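Local atomic coordinates of solute carrier family 15 member 1 (PDB entry 5A9D), a protein that carries di- and tripeptides into intestinal cells together with protons, and is represented here by its extracellular domain. Residues A[18-22]-A[23-27]. Residues are numbered along the deposited sequence; the frame is centred on the assembly and turned at random.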
ATOM      1  N   THR A  18     -10.495  -6.254 -23.087  1.00 33.38           N
ATOM      2  CA  THR A  18      -9.328  -7.068 -23.353  1.00 33.18           C
ATOM      3  C   THR A  18      -8.051  -6.378 -22.844  1.00 37.64           C
ATOM      4  O   THR A  18      -7.838  -5.181 -23.078  1.00 37.45           O
ATOM      5  CB  THR A  18      -9.209  -7.355 -24.878  1.00 37.87           C
ATOM      6  OG1 THR A  18     -10.404  -7.975 -25.361  1.00 41.45           O
ATOM      7  CG2 THR A  18      -8.027  -8.222 -25.201  1.00 37.01           C
ATOM      8  N   VAL A  19      -7.193  -7.154 -22.188  1.00 33.59           N
ATOM      9  CA  VAL A  19      -5.875  -6.710 -21.748  1.00 32.85           C
ATOM     10  C   VAL A  19      -4.885  -7.536 -22.538  1.00 36.16           C
ATOM     11  O   VAL A  19      -4.903  -8.776 -22.463  1.00 34.26           O
ATOM     12  CB  VAL A  19      -5.671  -6.876 -20.223  1.00 35.48           C
ATOM     13  CG1 VAL A  19      -4.266  -6.409 -19.838  1.00 35.57           C
ATOM     14  CG2 VAL A  19      -6.724  -6.080 -19.452  1.00 34.87           C
ATOM     15  N   HIS A  20      -4.048  -6.854 -23.312  1.00 34.88           N
ATOM     16  CA  HIS A  20      -3.040  -7.481 -24.156  1.00 37.80           C
ATOM     17  C   HIS A  20      -1.707  -7.403 -23.454  1.00 44.99           C
ATOM     18  O   HIS A  20      -1.137  -6.326 -23.299  1.00 46.26           O
ATOM     19  CB  HIS A  20      -2.945  -6.809 -25.549  1.00 41.17           C
ATOM     20  CG  HIS A  20      -4.242  -6.730 -26.292  1.00 45.21           C
ATOM     21  ND1 HIS A  20      -4.586  -7.679 -27.236  1.00 48.46           N
ATOM     22  CD2 HIS A  20      -5.220  -5.793 -26.230  1.00 47.09           C
ATOM     23  CE1 HIS A  20      -5.759  -7.298 -27.717  1.00 47.90           C
ATOM     24  NE2 HIS A  20      -6.178  -6.162 -27.146  1.00 47.79           N
ATOM     25  N   PHE A  21      -1.248  -8.543 -22.982  1.00 41.97           N
ATOM     26  CA  PHE A  21       0.027  -8.676 -22.313  1.00 42.47           C
ATOM     27  C   PHE A  21       0.973  -9.224 -23.375  1.00 52.99           C
ATOM     28  O   PHE A  21       0.490  -9.793 -24.358  1.00 54.35           O
ATOM     29  CB  PHE A  21      -0.085  -9.696 -21.172  1.00 41.60           C
ATOM     30  CG  PHE A  21      -0.964  -9.298 -20.016  1.00 39.74           C
ATOM     31  CD1 PHE A  21      -0.481  -8.451 -19.014  1.00 42.31           C
ATOM     32  CD2 PHE A  21      -2.249  -9.831 -19.880  1.00 38.86           C
ATOM     33  CE1 PHE A  21      -1.276  -8.127 -17.902  1.00 40.56           C
ATOM     34  CE2 PHE A  21      -3.048  -9.495 -18.789  1.00 40.17           C
ATOM     35  CZ  PHE A  21      -2.546  -8.663 -17.791  1.00 38.31           C
ATOM     36  N   PRO A  22       2.303  -9.111 -23.250  1.00 53.68           N
ATOM     37  CA  PRO A  22       3.163  -9.680 -24.309  1.00 57.91           C
ATOM     38  C   PRO A  22       3.001 -11.207 -24.395  1.00 62.85           C
ATOM     39  O   PRO A  22       3.096 -11.921 -23.394  1.00 62.55           O
ATOM     40  CB  PRO A  22       4.577  -9.219 -23.914  1.00 61.07           C
ATOM     41  CG  PRO A  22       4.347  -8.049 -22.974  1.00 62.38           C
ATOM     42  CD  PRO A  22       3.110  -8.457 -22.206  1.00 54.27           C
ATOM     43  N   GLY A  23       2.604 -11.656 -25.575  1.00 61.95           N
ATOM     44  CA  GLY A  23       2.357 -13.058 -25.884  1.00 62.61           C
ATOM     45  C   GLY A  23       1.007 -13.625 -25.467  1.00 62.22           C
ATOM     46  O   GLY A  23       0.718 -14.779 -25.803  1.00 61.91           O
ATOM     47  N   ASN A  24       0.176 -12.853 -24.703  1.00 53.81           N
ATOM     48  CA  ASN A  24      -1.117 -13.372 -24.263  1.00 50.87           C
ATOM     49  C   ASN A  24      -2.175 -12.265 -24.002  1.00 48.42           C
ATOM     50  O   ASN A  24      -1.910 -11.260 -23.335  1.00 45.51           O
ATOM     51  CB  ASN A  24      -0.949 -14.357 -23.073  1.00 54.63           C
ATOM     52  CG  ASN A  24      -1.456 -13.976 -21.725  1.00 81.63           C
ATOM     53  OD1 ASN A  24      -0.916 -13.112 -21.032  1.00 76.65           O
ATOM     54  ND2 ASN A  24      -2.450 -14.725 -21.268  1.00 75.65           N
ATOM     55  N   SER A  25      -3.370 -12.452 -24.589  1.00 42.64           N
ATOM     56  CA  SER A  25      -4.506 -11.543 -24.436  1.00 40.86           C
ATOM     57  C   SER A  25      -5.613 -12.196 -23.634  1.00 45.36           C
ATOM     58  O   SER A  25      -5.939 -13.370 -23.844  1.00 47.64           O
ATOM     59  CB  SER A  25      -5.054 -11.114 -25.786  1.00 44.91           C
ATOM     60  OG  SER A  25      -4.074 -10.388 -26.504  1.00 56.70           O
ATOM     61  N   VAL A  26      -6.191 -11.435 -22.717  1.00 39.73           N
ATOM     62  CA  VAL A  26      -7.269 -11.907 -21.862  1.00 38.41           C
ATOM     63  C   VAL A  26      -8.480 -11.023 -22.068  1.00 37.44           C
ATOM     64  O   VAL A  26      -8.400  -9.805 -21.864  1.00 34.63           O
ATOM     65  CB  VAL A  26      -6.852 -11.962 -20.370  1.00 43.45           C
ATOM     66  CG1 VAL A  26      -8.059 -12.300 -19.481  1.00 42.91           C
ATOM     67  CG2 VAL A  26      -5.762 -13.003 -20.171  1.00 45.04           C
ATOM     68  N   THR A  27      -9.603 -11.636 -22.486  1.00 34.28           N
ATOM     69  CA  THR A  27     -10.867 -10.914 -22.648  1.00 34.49           C
ATOM     70  C   THR A  27     -11.786 -11.318 -21.490  1.00 36.17           C
ATOM     71  O   THR A  27     -12.040 -12.512 -21.295  1.00 35.19           O
ATOM     72  CB  THR A  27     -11.473 -11.163 -24.009  1.00 36.91           C
ATOM     73  OG1 THR A  27     -10.541 -10.758 -25.000  1.00 35.86           O
ATOM     74  CG2 THR A  27     -12.754 -10.392 -24.214  1.00 37.72           C
TER
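Thr-18 and Thr-27 face each other at the open end of a two-residue beta hairpin, their hydroxyls hydrogen-bonded with OG1 to OG1 at 2.8 Å. In both, OG1 lies anti to the carbonyl carbon (chi1 -56° and -58°), which swings the two oxygens together across a non-hydrogen-bonded pair. In the next such pair Ser-25 OG meets His-20 ND1 at 2.9 Å, oblique to the imidazole, while the methyl CG2 of Thr-18 sits over one face of that ring. Replacing Thr-18 by an alanine would probably leave the hydroxyl of Thr-27 without this partner and take the methyl off that imidazole face. Short hydroxyl side chains suit this more solvent-accessible side, each reaching a partner directly across the strands.

The opposite side is mostly apolar, buried at Val-19 and Phe-21 but only partly covered at Val-26 and Asn-24. Val-19 and Val-26 pair through two nearly straight backbone bonds, with Val-19 N to Val-26 O at 2.9 Å; branched valines favour the extended backbone. Val-19 CG1 also packs on one face of the Phe-21 ring. The amide of Asn-24 runs alongside that phenyl, their planes 18° apart, with OD1 3.5 Å from Phe-21 CB. Phe-21 N donates to Asn-24 O (2.8 Å), and Asn-24 N bonds back to Phe-21 O (3.1 Å) from above the carbonyl plane. Beyond them Pro-22 and Gly-23 form the exposed corner of a type II turn: proline's fixed phi fits the first position, and glycine accepts the positive phi of the second.

Strand 24-28 is the outermost strand of its antiparallel sheet within the chain; strand 17-21 pairs on its other side with strand 49-52, where Ser-51 weakly bonds His-20 NE2. Phe-21 stacks on Phe-40 and reaches Val-9, joining the hairpin to strands 32-41 and 4-11 of the facing sheet, as in an immunoglobulin-like sandwich.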